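Local coordinates for protein alpha-rhamnosidase (Dictyoglomus thermophilum, PDB 6I60) that probably hydrolyses alpha-L-rhamnosides, releasing terminal non-reducing alpha-L-rhamnose residues, at residues K153-E158 with T172-P177; A176-K181 with Y291-L296; L201-I206 with G246-N251. One frame throughout, in Å; residues are numbered along the deposited sequence.

Interaction 1: K153-E158 with T172-P177; sequences KEHKYE and TIAYAP
A beta hairpin, made by strand 157-160 and the start of strand 171-184, is joined here by the antiparallel pairing of Glu158 with Ile173. Glu158 N donates to Ile173 O over 2.7 Å, and Ile173 N returns the bond to Glu158 O at an angle of 161°. One residue on, Tyr157 and Ala174 form a non-hydrogen-bonded pair, their CB atoms 4.1 Å apart on the same face of the sheet. Thr172 CG2 comes within 3.6 Å of Tyr157 CD2, the two side chains lying alongside each other. Regular pairing then gives out: Tyr175 N reaches Lys156 O at 3.0 Å, but the bond is bent to 129° and weak. The side chains of these two residues run side by side. With CG turned opposite its own backbone N (chi1 -174°), Lys156 lays that methylene over one face of the Tyr175 ring, offset toward the rim, in a CH-pi contact 4.2 Å from the centroid. Phe262 stacks on His155 and meets the Tyr157 ring. Two firm backbone bonds thus define the pairing, while the exposed lysine contributes to this contact through its aliphatic chain rather than its charge.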
ATOM      1  N   LYS A 153     -34.249 -12.567  -4.728  1.00 79.87           N
ATOM      2  CA  LYS A 153     -34.472 -13.664  -5.660  1.00 79.46           C
ATOM      3  C   LYS A 153     -34.563 -13.205  -7.109  1.00 87.84           C
ATOM      4  O   LYS A 153     -34.103 -13.922  -8.005  1.00 81.22           O
ATOM      5  CB  LYS A 153     -35.748 -14.425  -5.273  1.00 79.48           C
ATOM      6  CG  LYS A 153     -36.309 -15.349  -6.345  1.00 81.01           C
ATOM      7  CD  LYS A 153     -37.613 -15.999  -5.894  1.00 77.23           C
ATOM      8  CE  LYS A 153     -38.411 -15.085  -4.973  1.00 85.51           C
ATOM      9  NZ  LYS A 153     -39.618 -15.757  -4.418  1.00 87.47           N
ATOM     10  N   GLU A 154     -35.119 -12.016  -7.360  1.00 90.39           N
ATOM     11  CA  GLU A 154     -35.261 -11.527  -8.729  1.00 92.02           C
ATOM     12  C   GLU A 154     -33.911 -11.128  -9.314  1.00 89.07           C
ATOM     13  O   GLU A 154     -33.466 -11.693 -10.320  1.00 97.61           O
ATOM     14  CB  GLU A 154     -36.247 -10.353  -8.763  1.00102.07           C
ATOM     15  CG  GLU A 154     -36.015  -9.340  -9.885  1.00 97.81           C
ATOM     16  CD  GLU A 154     -36.603  -9.779 -11.215  1.00 99.22           C
ATOM     17  OE1 GLU A 154     -36.021  -9.437 -12.267  1.00 89.32           O
ATOM     18  OE2 GLU A 154     -37.648 -10.462 -11.207  1.00107.76           O
ATOM     19  N   HIS A 155     -33.242 -10.155  -8.689  1.00 82.32           N
ATOM     20  CA  HIS A 155     -31.945  -9.651  -9.135  1.00 77.06           C
ATOM     21  C   HIS A 155     -31.977  -9.136 -10.570  1.00 76.21           C
ATOM     22  O   HIS A 155     -31.689  -9.886 -11.510  1.00 72.99           O
ATOM     23  CB  HIS A 155     -30.869 -10.730  -8.995  1.00 71.08           C
ATOM     24  CG  HIS A 155     -29.962 -10.526  -7.823  1.00 74.88           C
ATOM     25  ND1 HIS A 155     -29.314  -9.332  -7.586  1.00 78.58           N
ATOM     26  CD2 HIS A 155     -29.603 -11.357  -6.817  1.00 69.01           C
ATOM     27  CE1 HIS A 155     -28.591  -9.438  -6.486  1.00 74.29           C
ATOM     28  NE2 HIS A 155     -28.748 -10.656  -6.000  1.00 74.71           N
ATOM     29  N   LYS A 156     -32.314  -7.861 -10.751  1.00 74.49           N
ATOM     30  CA  LYS A 156     -32.220  -7.236 -12.063  1.00 71.39           C
ATOM     31  C   LYS A 156     -30.788  -6.772 -12.310  1.00 71.08           C
ATOM     32  O   LYS A 156     -30.137  -6.211 -11.424  1.00 70.37           O
ATOM     33  CB  LYS A 156     -33.194  -6.056 -12.171  1.00 64.62           C
ATOM     34  CG  LYS A 156     -33.307  -5.394 -13.565  1.00 77.56           C
ATOM     35  CD  LYS A 156     -32.967  -6.329 -14.734  1.00 68.21           C
ATOM     36  CE  LYS A 156     -33.800  -6.048 -15.971  1.00 65.01           C
ATOM     37  NZ  LYS A 156     -33.381  -4.782 -16.649  1.00 71.29           N
ATOM     38  N   TYR A 157     -30.300  -7.029 -13.522  1.00 65.21           N
ATOM     39  CA  TYR A 157     -28.953  -6.677 -13.937  1.00 66.94           C
ATOM     40  C   TYR A 157     -28.992  -6.162 -15.368  1.00 69.98           C
ATOM     41  O   TYR A 157     -29.998  -6.288 -16.072  1.00 67.49           O
ATOM     42  CB  TYR A 157     -28.009  -7.879 -13.834  1.00 64.73           C
ATOM     43  CG  TYR A 157     -28.480  -9.067 -14.640  1.00 68.92           C
ATOM     44  CD1 TYR A 157     -29.447  -9.931 -14.140  1.00 72.79           C
ATOM     45  CD2 TYR A 157     -27.967  -9.320 -15.906  1.00 65.07           C
ATOM     46  CE1 TYR A 157     -29.886 -11.014 -14.873  1.00 68.11           C
ATOM     47  CE2 TYR A 157     -28.399 -10.401 -16.646  1.00 68.73           C
ATOM     48  CZ  TYR A 157     -29.359 -11.245 -16.125  1.00 71.51           C
ATOM     49  OH  TYR A 157     -29.794 -12.324 -16.858  1.00 75.84           O
ATOM     50  N   GLU A 158     -27.876  -5.575 -15.797  1.00 71.56           N
ATOM     51  CA  GLU A 158     -27.663  -5.185 -17.184  1.00 65.06           C
ATOM     52  C   GLU A 158     -26.329  -5.751 -17.646  1.00 62.19           C
ATOM     53  O   GLU A 158     -25.368  -5.804 -16.872  1.00 64.19           O
ATOM     54  CB  GLU A 158     -27.677  -3.658 -17.357  1.00 68.25           C
ATOM     55  CG  GLU A 158     -28.903  -3.123 -18.088  1.00 77.86           C
ATOM     56  CD  GLU A 158     -28.782  -1.648 -18.432  1.00 88.85           C
ATOM     57  OE1 GLU A 158     -29.773  -0.910 -18.248  1.00 87.35           O
ATOM     58  OE2 GLU A 158     -27.696  -1.229 -18.885  1.00 95.01           O
ATOM     59  N   THR A 172     -21.387  -7.572 -16.437  1.00 65.95           N
ATOM     60  CA  THR A 172     -22.727  -7.834 -15.924  1.00 63.69           C
ATOM     61  C   THR A 172     -22.916  -6.997 -14.664  1.00 64.15           C
ATOM     62  O   THR A 172     -22.355  -7.315 -13.610  1.00 66.21           O
ATOM     63  CB  THR A 172     -22.927  -9.320 -15.632  1.00 59.62           C
ATOM     64  OG1 THR A 172     -22.204 -10.101 -16.592  1.00 66.30           O
ATOM     65  CG2 THR A 172     -24.399  -9.682 -15.701  1.00 66.65           C
ATOM     66  N   ILE A 173     -23.699  -5.929 -14.774  1.00 61.14           N
ATOM     67  CA  ILE A 173     -23.898  -4.976 -13.687  1.00 60.90           C
ATOM     68  C   ILE A 173     -25.283  -5.214 -13.102  1.00 64.71           C
ATOM     69  O   ILE A 173     -26.298  -4.947 -13.757  1.00 67.18           O
ATOM     70  CB  ILE A 173     -23.741  -3.526 -14.165  1.00 63.39           C
ATOM     71  CG1 ILE A 173     -22.303  -3.263 -14.617  1.00 64.30           C
ATOM     72  CG2 ILE A 173     -24.142  -2.558 -13.061  1.00 56.98           C
ATOM     73  CD1 ILE A 173     -22.201  -2.618 -15.983  1.00 58.01           C
ATOM     74  N   ALA A 174     -25.327  -5.714 -11.869  1.00 63.42           N
ATOM     75  CA  ALA A 174     -26.578  -5.882 -11.150  1.00 58.82           C
ATOM     76  C   ALA A 174     -26.995  -4.562 -10.505  1.00 58.16           C
ATOM     77  O   ALA A 174     -26.281  -3.557 -10.558  1.00 60.09           O
ATOM     78  CB  ALA A 174     -26.447  -6.987 -10.104  1.00 55.66           C
ATOM     79  N   TYR A 175     -28.168  -4.562  -9.883  1.00 60.62           N
ATOM     80  CA  TYR A 175     -28.683  -3.375  -9.221  1.00 51.62           C
ATOM     81  C   TYR A 175     -28.135  -3.309  -7.796  1.00 57.74           C
ATOM     82  O   TYR A 175     -27.221  -4.048  -7.421  1.00 62.40           O
ATOM     83  CB  TYR A 175     -30.210  -3.377  -9.243  1.00 58.52           C
ATOM     84  CG  TYR A 175     -30.817  -2.784 -10.493  1.00 61.06           C
ATOM     85  CD1 TYR A 175     -30.294  -3.068 -11.748  1.00 59.48           C
ATOM     86  CD2 TYR A 175     -31.921  -1.945 -10.417  1.00 64.53           C
ATOM     87  CE1 TYR A 175     -30.852  -2.530 -12.892  1.00 58.47           C
ATOM     88  CE2 TYR A 175     -32.485  -1.403 -11.554  1.00 65.19           C
ATOM     89  CZ  TYR A 175     -31.948  -1.699 -12.789  1.00 61.24           C
ATOM     90  OH  TYR A 175     -32.510  -1.160 -13.921  1.00 54.90           O
ATOM     91  N   ALA A 176     -28.695  -2.416  -6.982  1.00 58.18           N
ATOM     92  CA  ALA A 176     -28.257  -2.243  -5.601  1.00 60.30           C
ATOM     93  C   ALA A 176     -29.375  -2.647  -4.652  1.00 55.17           C
ATOM     94  O   ALA A 176     -30.271  -1.837  -4.370  1.00 57.19           O
ATOM     95  CB  ALA A 176     -27.832  -0.794  -5.345  1.00 56.07           C
ATOM     96  N   PRO A 177     -29.375  -3.872  -4.135  1.00 57.20           N
ATOM     97  CA  PRO A 177     -30.436  -4.282  -3.212  1.00 60.08           C
ATOM     98  C   PRO A 177     -30.210  -3.744  -1.810  1.00 62.77           C
ATOM     99  O   PRO A 177     -29.079  -3.592  -1.344  1.00 63.30           O
ATOM    100  CB  PRO A 177     -30.344  -5.812  -3.234  1.00 52.80           C
ATOM    101  CG  PRO A 177     -28.914  -6.090  -3.528  1.00 50.45           C
ATOM    102  CD  PRO A 177     -28.421  -4.963  -4.408  1.00 61.72           C
TER

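Interaction 2: A176-K181 with Y291-L296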
ATOM      1  N   ALA A 176     -28.695  -2.416  -6.982  1.00 58.18           N
ATOM      2  CA  ALA A 176     -28.257  -2.243  -5.601  1.00 60.30           C
ATOM      3  C   ALA A 176     -29.375  -2.647  -4.652  1.00 55.17           C
ATOM      4  O   ALA A 176     -30.271  -1.837  -4.370  1.00 57.19           O
ATOM      5  CB  ALA A 176     -27.832  -0.794  -5.345  1.00 56.07           C
ATOM      6  N   PRO A 177     -29.375  -3.872  -4.135  1.00 57.20           N
ATOM      7  CA  PRO A 177     -30.436  -4.282  -3.212  1.00 60.08           C
ATOM      8  C   PRO A 177     -30.210  -3.744  -1.810  1.00 62.77           C
ATOM      9  O   PRO A 177     -29.079  -3.592  -1.344  1.00 63.30           O
ATOM     10  CB  PRO A 177     -30.344  -5.812  -3.234  1.00 52.80           C
ATOM     11  CG  PRO A 177     -28.914  -6.090  -3.528  1.00 50.45           C
ATOM     12  CD  PRO A 177     -28.421  -4.963  -4.408  1.00 61.72           C
ATOM     13  N   MET A 178     -31.319  -3.450  -1.139  1.00 62.52           N
ATOM     14  CA  MET A 178     -31.313  -3.018   0.250  1.00 64.16           C
ATOM     15  C   MET A 178     -31.950  -4.097   1.114  1.00 61.93           C
ATOM     16  O   MET A 178     -32.898  -4.763   0.690  1.00 57.58           O
ATOM     17  CB  MET A 178     -32.065  -1.695   0.422  1.00 66.45           C
ATOM     18  CG  MET A 178     -31.684  -0.629  -0.590  1.00 62.60           C
ATOM     19  SD  MET A 178     -32.873   0.725  -0.657  1.00 70.99           S
ATOM     20  CE  MET A 178     -31.817   2.127  -0.299  1.00 67.98           C
ATOM     21  N   PHE A 179     -31.424  -4.270   2.324  1.00 62.87           N
ATOM     22  CA  PHE A 179     -31.900  -5.295   3.243  1.00 60.38           C
ATOM     23  C   PHE A 179     -32.217  -4.657   4.585  1.00 62.11           C
ATOM     24  O   PHE A 179     -31.427  -3.860   5.100  1.00 63.72           O
ATOM     25  CB  PHE A 179     -30.865  -6.410   3.411  1.00 62.78           C
ATOM     26  CG  PHE A 179     -30.634  -7.209   2.162  1.00 59.51           C
ATOM     27  CD1 PHE A 179     -29.675  -6.821   1.243  1.00 59.13           C
ATOM     28  CD2 PHE A 179     -31.382  -8.345   1.902  1.00 60.42           C
ATOM     29  CE1 PHE A 179     -29.463  -7.552   0.091  1.00 62.27           C
ATOM     30  CE2 PHE A 179     -31.174  -9.080   0.750  1.00 60.16           C
ATOM     31  CZ  PHE A 179     -30.213  -8.683  -0.156  1.00 55.93           C
ATOM     32  N   ARG A 180     -33.369  -5.015   5.148  1.00 67.35           N
ATOM     33  CA  ARG A 180     -33.860  -4.416   6.380  1.00 69.15           C
ATOM     34  C   ARG A 180     -34.349  -5.499   7.329  1.00 73.19           C
ATOM     35  O   ARG A 180     -34.986  -6.469   6.905  1.00 73.07           O
ATOM     36  CB  ARG A 180     -34.995  -3.426   6.098  1.00 65.03           C
ATOM     37  CG  ARG A 180     -35.632  -2.867   7.349  1.00 62.73           C
ATOM     38  CD  ARG A 180     -36.927  -2.128   7.057  1.00 73.65           C
ATOM     39  NE  ARG A 180     -37.057  -0.904   7.846  1.00 75.84           N
ATOM     40  CZ  ARG A 180     -37.123  -0.854   9.176  1.00 78.54           C
ATOM     41  NH1 ARG A 180     -37.085  -1.964   9.904  1.00 77.96           N
ATOM     42  NH2 ARG A 180     -37.239   0.318   9.783  1.00 77.95           N
ATOM     43  N   LYS A 181     -34.047  -5.325   8.615  1.00 69.63           N
ATOM     44  CA  LYS A 181     -34.523  -6.218   9.662  1.00 69.89           C
ATOM     45  C   LYS A 181     -34.733  -5.402  10.928  1.00 73.24           C
ATOM     46  O   LYS A 181     -33.923  -4.531  11.253  1.00 74.57           O
ATOM     47  CB  LYS A 181     -33.537  -7.367   9.913  1.00 68.27           C
ATOM     48  CG  LYS A 181     -33.781  -8.141  11.202  1.00 69.27           C
ATOM     49  CD  LYS A 181     -34.733  -9.305  10.976  1.00 71.75           C
ATOM     50  CE  LYS A 181     -35.323  -9.803  12.285  1.00 69.02           C
ATOM     51  NZ  LYS A 181     -36.585  -9.090  12.630  1.00 71.95           N
ATOM     52  N   TYR A 291     -35.546  -2.730  -3.933  1.00 69.32           N
ATOM     53  CA  TYR A 291     -34.661  -1.897  -4.733  1.00 71.88           C
ATOM     54  C   TYR A 291     -34.897  -0.435  -4.382  1.00 72.56           C
ATOM     55  O   TYR A 291     -36.034  -0.024  -4.131  1.00 66.04           O
ATOM     56  CB  TYR A 291     -34.888  -2.123  -6.229  1.00 62.74           C
ATOM     57  CG  TYR A 291     -34.126  -3.302  -6.794  1.00 69.65           C
ATOM     58  CD1 TYR A 291     -32.923  -3.708  -6.234  1.00 68.86           C
ATOM     59  CD2 TYR A 291     -34.613  -4.010  -7.885  1.00 72.13           C
ATOM     60  CE1 TYR A 291     -32.223  -4.787  -6.745  1.00 67.29           C
ATOM     61  CE2 TYR A 291     -33.921  -5.090  -8.403  1.00 73.71           C
ATOM     62  CZ  TYR A 291     -32.728  -5.472  -7.831  1.00 73.65           C
ATOM     63  OH  TYR A 291     -32.038  -6.545  -8.346  1.00 73.01           O
ATOM     64  N   GLY A 292     -33.821   0.346  -4.361  1.00 70.27           N
ATOM     65  CA  GLY A 292     -33.907   1.727  -3.955  1.00 70.17           C
ATOM     66  C   GLY A 292     -33.551   2.703  -5.055  1.00 67.16           C
ATOM     67  O   GLY A 292     -33.837   2.486  -6.237  1.00 58.68           O
ATOM     68  N   PRO A 293     -32.916   3.815  -4.675  1.00 67.03           N
ATOM     69  CA  PRO A 293     -32.566   4.830  -5.679  1.00 63.38           C
ATOM     70  C   PRO A 293     -31.447   4.401  -6.614  1.00 62.83           C
ATOM     71  O   PRO A 293     -31.471   4.770  -7.794  1.00 67.72           O
ATOM     72  CB  PRO A 293     -32.160   6.039  -4.825  1.00 61.68           C
ATOM     73  CG  PRO A 293     -31.726   5.452  -3.522  1.00 60.96           C
ATOM     74  CD  PRO A 293     -32.574   4.235  -3.305  1.00 64.57           C
ATOM     75  N   ILE A 294     -30.472   3.634  -6.135  1.00 55.44           N
ATOM     76  CA  ILE A 294     -29.326   3.261  -6.958  1.00 56.61           C
ATOM     77  C   ILE A 294     -29.728   2.139  -7.904  1.00 62.17           C
ATOM     78  O   ILE A 294     -30.236   1.096  -7.475  1.00 61.22           O
ATOM     79  CB  ILE A 294     -28.134   2.846  -6.080  1.00 54.79           C
ATOM     80  CG1 ILE A 294     -27.652   4.029  -5.242  1.00 59.29           C
ATOM     81  CG2 ILE A 294     -26.997   2.325  -6.943  1.00 55.36           C
ATOM     82  CD1 ILE A 294     -27.871   3.854  -3.762  1.00 60.51           C
ATOM     83  N   THR A 295     -29.502   2.351  -9.202  1.00 66.28           N
ATOM     84  CA  THR A 295     -29.745   1.315 -10.198  1.00 63.53           C
ATOM     85  C   THR A 295     -28.447   0.580 -10.504  1.00 59.93           C
ATOM     86  O   THR A 295     -27.988  -0.240  -9.704  1.00 58.96           O
ATOM     87  CB  THR A 295     -30.335   1.908 -11.480  1.00 60.43           C
ATOM     88  OG1 THR A 295     -29.366   2.751 -12.114  1.00 59.16           O
ATOM     89  CG2 THR A 295     -31.582   2.724 -11.163  1.00 67.41           C
ATOM     90  N   LEU A 296     -27.843   0.872 -11.653  1.00 56.70           N
ATOM     91  CA  LEU A 296     -26.590   0.237 -12.029  1.00 58.82           C
ATOM     92  C   LEU A 296     -25.430   0.836 -11.246  1.00 64.68           C
ATOM     93  O   LEU A 296     -25.386   2.044 -10.996  1.00 67.55           O
ATOM     94  CB  LEU A 296     -26.342   0.390 -13.529  1.00 61.60           C
ATOM     95  CG  LEU A 296     -27.447  -0.127 -14.449  1.00 62.08           C
ATOM     96  CD1 LEU A 296     -27.108   0.165 -15.901  1.00 62.69           C
ATOM     97  CD2 LEU A 296     -27.661  -1.613 -14.233  1.00 63.02           C
TER
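Ala176 puts its methyl CB against Ile294, 3.6 Å from CG2, while its carbonyl oxygen lies at the edge of the Tyr291 ring, 3.7 Å from CD1. Pro177 follows along that same edge: its N lies in the plane of the ring, and its CB is 4.1 Å from Tyr291 CE1. With CG opposite its carbonyl carbon (chi1 -85°), the tyrosine brings its ring back to the proline although its CB bond leads away, and its hydroxyl goes on to a hydrogen bond with the backbone N of Lys156. A phenylalanine in its place would probably leave the N-H of Lys156 without its mate. Strands 171-184 and 288-298 are antiparallel neighbours whose backbone bonds lie farther on, Met178 with Thr290 and Arg180 with Lys288; at the broken part of strand 288-298, no hydrogen bond links 176-181 to 291-296, and apolar contact does the joining. Met178 carries it forward, its SD 3.6 Å from CA of Gly292, which has no side chain to intervene. Beyond the sulfur, CE touches Pro293 CD at 3.7 Å, the two side chains crossing at about a right angle.

Interaction 3: L201-I206 with G246-N251; sequences LYELYI and GVILGN
Leu201 and Gly250 hold each other through a pair of backbone hydrogen bonds, the straighter running from Gly250 N to Leu201 O at 2.8 Å and 176°, its partner from Leu201 N to Gly250 O at 3.1 Å. Two residues along, Glu203 and Ile248 repeat the exchange, Ile248 N meeting Glu203 O at 3.2 Å. Tyr205 and Gly246 complete the antiparallel ladder, although their modelled separations are too short to be read in detail. The intervening pairs, Tyr202 with Leu249 and Leu204 with Val247, add CA-H...O contacts, among them Val247 CA to Glu203 O at 3.3 Å.

The carboxylate of Glu203 is buried and makes salt bridges from OE2 to Arg210 and from OE1 to Arg430, which would be expected to keep it ionised; Tyr205 OH adds a weak bond to OE1. Nearer the backbone, Ile248 CG2, set between its own N and carbonyl carbon, lies 3.6 Å from Glu203 CB, and the two side chains run alongside each other. On the opposite face of the sheet, Leu204 and Val247 cross obliquely, CD1 meeting CG2 at 3.7 Å. Leu249 CD2 stands 4.0 Å from Tyr202 CB. With CG set between its backbone N and carbonyl carbon (chi1 74°), Tyr202 carries its ring away from strand 242-250, toward hydrogen bonds of OH with Asp217 and Tyr232.

Strand 242-250 lies between strand 201-206 on one side and strand 171-184 on the other, bonded to both. The face bearing Tyr202, Leu204 and Val247 packs against strands 189-199 and 226-233 of a second sheet, giving the layered build of a beta sandwich.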
ATOM      1  N   LEU A 201     -19.672  -4.856  -2.296  1.00 57.19           N
ATOM      2  CA  LEU A 201     -19.593  -3.635  -1.510  1.00 54.72           C
ATOM      3  C   LEU A 201     -20.872  -3.484  -0.698  1.00 57.54           C
ATOM      4  O   LEU A 201     -21.913  -4.056  -1.032  1.00 59.60           O
ATOM      5  CB  LEU A 201     -19.381  -2.405  -2.402  1.00 56.21           C
ATOM      6  CG  LEU A 201     -18.154  -2.439  -3.316  1.00 59.34           C
ATOM      7  CD1 LEU A 201     -18.204  -1.312  -4.339  1.00 49.19           C
ATOM      8  CD2 LEU A 201     -16.872  -2.373  -2.493  1.00 48.89           C
ATOM      9  N   TYR A 202     -20.789  -2.707   0.380  1.00 56.81           N
ATOM     10  CA  TYR A 202     -21.936  -2.537   1.260  1.00 59.30           C
ATOM     11  C   TYR A 202     -21.859  -1.192   1.968  1.00 53.61           C
ATOM     12  O   TYR A 202     -20.809  -0.547   2.017  1.00 51.19           O
ATOM     13  CB  TYR A 202     -22.030  -3.672   2.291  1.00 58.91           C
ATOM     14  CG  TYR A 202     -21.002  -3.583   3.400  1.00 58.71           C
ATOM     15  CD1 TYR A 202     -19.752  -4.172   3.258  1.00 63.59           C
ATOM     16  CD2 TYR A 202     -21.280  -2.913   4.586  1.00 54.10           C
ATOM     17  CE1 TYR A 202     -18.808  -4.093   4.264  1.00 63.54           C
ATOM     18  CE2 TYR A 202     -20.342  -2.827   5.596  1.00 53.82           C
ATOM     19  CZ  TYR A 202     -19.108  -3.420   5.431  1.00 57.99           C
ATOM     20  OH  TYR A 202     -18.171  -3.341   6.431  1.00 60.38           O
ATOM     21  N   GLU A 203     -22.999  -0.784   2.523  1.00 48.73           N
ATOM     22  CA  GLU A 203     -23.084   0.361   3.416  1.00 54.26           C
ATOM     23  C   GLU A 203     -24.053   0.009   4.532  1.00 61.80           C
ATOM     24  O   GLU A 203     -25.175  -0.431   4.263  1.00 66.47           O
ATOM     25  CB  GLU A 203     -23.543   1.624   2.675  1.00 64.64           C
ATOM     26  CG  GLU A 203     -22.400   2.527   2.235  1.00 74.46           C
ATOM     27  CD  GLU A 203     -22.873   3.884   1.743  1.00 73.33           C
ATOM     28  OE1 GLU A 203     -24.047   3.996   1.332  1.00 68.95           O
ATOM     29  OE2 GLU A 203     -22.067   4.840   1.768  1.00 76.14           O
ATOM     30  N   LEU A 204     -23.622   0.190   5.776  1.00 64.18           N
ATOM     31  CA  LEU A 204     -24.387  -0.238   6.939  1.00 60.83           C
ATOM     32  C   LEU A 204     -25.045   0.952   7.625  1.00 59.14           C
ATOM     33  O   LEU A 204     -24.426   2.006   7.798  1.00 55.56           O
ATOM     34  CB  LEU A 204     -23.488  -0.977   7.932  1.00 59.90           C
ATOM     35  CG  LEU A 204     -24.125  -1.363   9.265  1.00 60.18           C
ATOM     36  CD1 LEU A 204     -25.151  -2.466   9.070  1.00 57.99           C
ATOM     37  CD2 LEU A 204     -23.054  -1.786  10.250  1.00 59.15           C
ATOM     38  N   TYR A 205     -26.304   0.771   8.020  1.00 64.11           N
ATOM     39  CA  TYR A 205     -27.066   1.782   8.737  1.00 64.39           C
ATOM     40  C   TYR A 205     -27.763   1.139   9.926  1.00 68.47           C
ATOM     41  O   TYR A 205     -28.240   0.004   9.837  1.00 70.03           O
ATOM     42  CB  TYR A 205     -28.104   2.455   7.830  1.00 59.85           C
ATOM     43  CG  TYR A 205     -27.504   3.306   6.736  1.00 64.66           C
ATOM     44  CD1 TYR A 205     -27.199   4.642   6.959  1.00 60.44           C
ATOM     45  CD2 TYR A 205     -27.243   2.774   5.481  1.00 58.76           C
ATOM     46  CE1 TYR A 205     -26.649   5.425   5.962  1.00 53.70           C
ATOM     47  CE2 TYR A 205     -26.693   3.550   4.478  1.00 63.32           C
ATOM     48  CZ  TYR A 205     -26.399   4.874   4.724  1.00 55.68           C
ATOM     49  OH  TYR A 205     -25.851   5.651   3.729  1.00 58.89           O
ATOM     50  N   ILE A 206     -27.817   1.869  11.040  1.00 68.00           N
ATOM     51  CA  ILE A 206     -28.508   1.417  12.243  1.00 69.17           C
ATOM     52  C   ILE A 206     -29.315   2.588  12.784  1.00 71.75           C
ATOM     53  O   ILE A 206     -28.741   3.611  13.176  1.00 74.24           O
ATOM     54  CB  ILE A 206     -27.541   0.889  13.318  1.00 64.44           C
ATOM     55  CG1 ILE A 206     -27.038  -0.503  12.938  1.00 64.26           C
ATOM     56  CG2 ILE A 206     -28.221   0.857  14.679  1.00 61.45           C
ATOM     57  CD1 ILE A 206     -26.348  -1.237  14.064  1.00 65.99           C
ATOM     58  N   GLY A 246     -29.861  -1.244   8.423  1.00 75.69           N
ATOM     59  CA  GLY A 246     -29.923  -1.052   6.987  1.00 70.49           C
ATOM     60  C   GLY A 246     -28.639  -1.410   6.268  1.00 66.09           C
ATOM     61  O   GLY A 246     -27.561  -0.936   6.637  1.00 67.47           O
ATOM     62  N   VAL A 247     -28.739  -2.256   5.245  1.00 61.23           N
ATOM     63  CA  VAL A 247     -27.593  -2.665   4.442  1.00 62.58           C
ATOM     64  C   VAL A 247     -27.980  -2.566   2.973  1.00 62.41           C
ATOM     65  O   VAL A 247     -28.963  -3.182   2.545  1.00 62.90           O
ATOM     66  CB  VAL A 247     -27.125  -4.091   4.772  1.00 65.26           C
ATOM     67  CG1 VAL A 247     -25.893  -4.439   3.951  1.00 67.59           C
ATOM     68  CG2 VAL A 247     -26.838  -4.237   6.258  1.00 62.88           C
ATOM     69  N   ILE A 248     -27.209  -1.801   2.206  1.00 63.78           N
ATOM     70  CA  ILE A 248     -27.371  -1.699   0.760  1.00 64.12           C
ATOM     71  C   ILE A 248     -26.138  -2.308   0.106  1.00 54.40           C
ATOM     72  O   ILE A 248     -25.007  -2.036   0.528  1.00 53.03           O
ATOM     73  CB  ILE A 248     -27.587  -0.241   0.314  1.00 58.16           C
ATOM     74  CG1 ILE A 248     -27.575  -0.137  -1.212  1.00 58.80           C
ATOM     75  CG2 ILE A 248     -26.543   0.675   0.931  1.00 57.62           C
ATOM     76  CD1 ILE A 248     -28.484   0.939  -1.752  1.00 68.55           C
ATOM     77  N   LEU A 249     -26.354  -3.139  -0.909  1.00 56.57           N
ATOM     78  CA  LEU A 249     -25.286  -3.911  -1.529  1.00 56.31           C
ATOM     79  C   LEU A 249     -24.868  -3.305  -2.861  1.00 54.32           C
ATOM     80  O   LEU A 249     -25.711  -2.895  -3.663  1.00 56.91           O
ATOM     81  CB  LEU A 249     -25.723  -5.361  -1.744  1.00 55.50           C
ATOM     82  CG  LEU A 249     -25.832  -6.233  -0.494  1.00 60.52           C
ATOM     83  CD1 LEU A 249     -26.070  -7.677  -0.887  1.00 61.60           C
ATOM     84  CD2 LEU A 249     -24.584  -6.107   0.368  1.00 63.37           C
ATOM     85  N   GLY A 250     -23.557  -3.258  -3.089  1.00 55.71           N
ATOM     86  CA  GLY A 250     -23.008  -2.848  -4.367  1.00 51.90           C
ATOM     87  C   GLY A 250     -22.293  -3.993  -5.055  1.00 53.97           C
ATOM     88  O   GLY A 250     -21.960  -4.993  -4.411  1.00 56.41           O
ATOM     89  N   ASN A 251     -22.051  -3.869  -6.361  1.00 54.22           N
ATOM     90  CA  ASN A 251     -21.408  -4.951  -7.102  1.00 56.15           C
ATOM     91  C   ASN A 251     -19.914  -5.014  -6.808  1.00 60.16           C
ATOM     92  O   ASN A 251     -19.419  -6.001  -6.252  1.00 61.31           O
ATOM     93  CB  ASN A 251     -21.648  -4.778  -8.605  1.00 52.45           C
ATOM     94  CG  ASN A 251     -23.111  -4.579  -8.945  1.00 54.01           C
ATOM     95  OD1 ASN A 251     -23.985  -4.684  -8.085  1.00 62.54           O
ATOM     96  ND2 ASN A 251     -23.383  -4.284 -10.207  1.00 60.99           N
TER

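Strand 171-184 connects all three contacts: interaction 1 pairs its beginning with 157-160, interaction 2 sets its next residues against 291-296, and interaction 3 lies one strand farther over, tied to it by the bond from Leu249 N to Pro177 O. Asn251 ND2 also bonds Ala174 O, linking interactions 1 and 3. Interaction 1 is partly exposed, with only a short hydrogen-bonded pairing and a lysine over a tyrosine ring. Interactions 2 and 3 are both buried, their centres about 8 Å apart, but they differ in chemistry: interaction 2 is apolar and lacks cross-segment hydrogen bonds, whereas interaction 3 is a regular antiparallel ladder that also buries a salt-bridged glutamate.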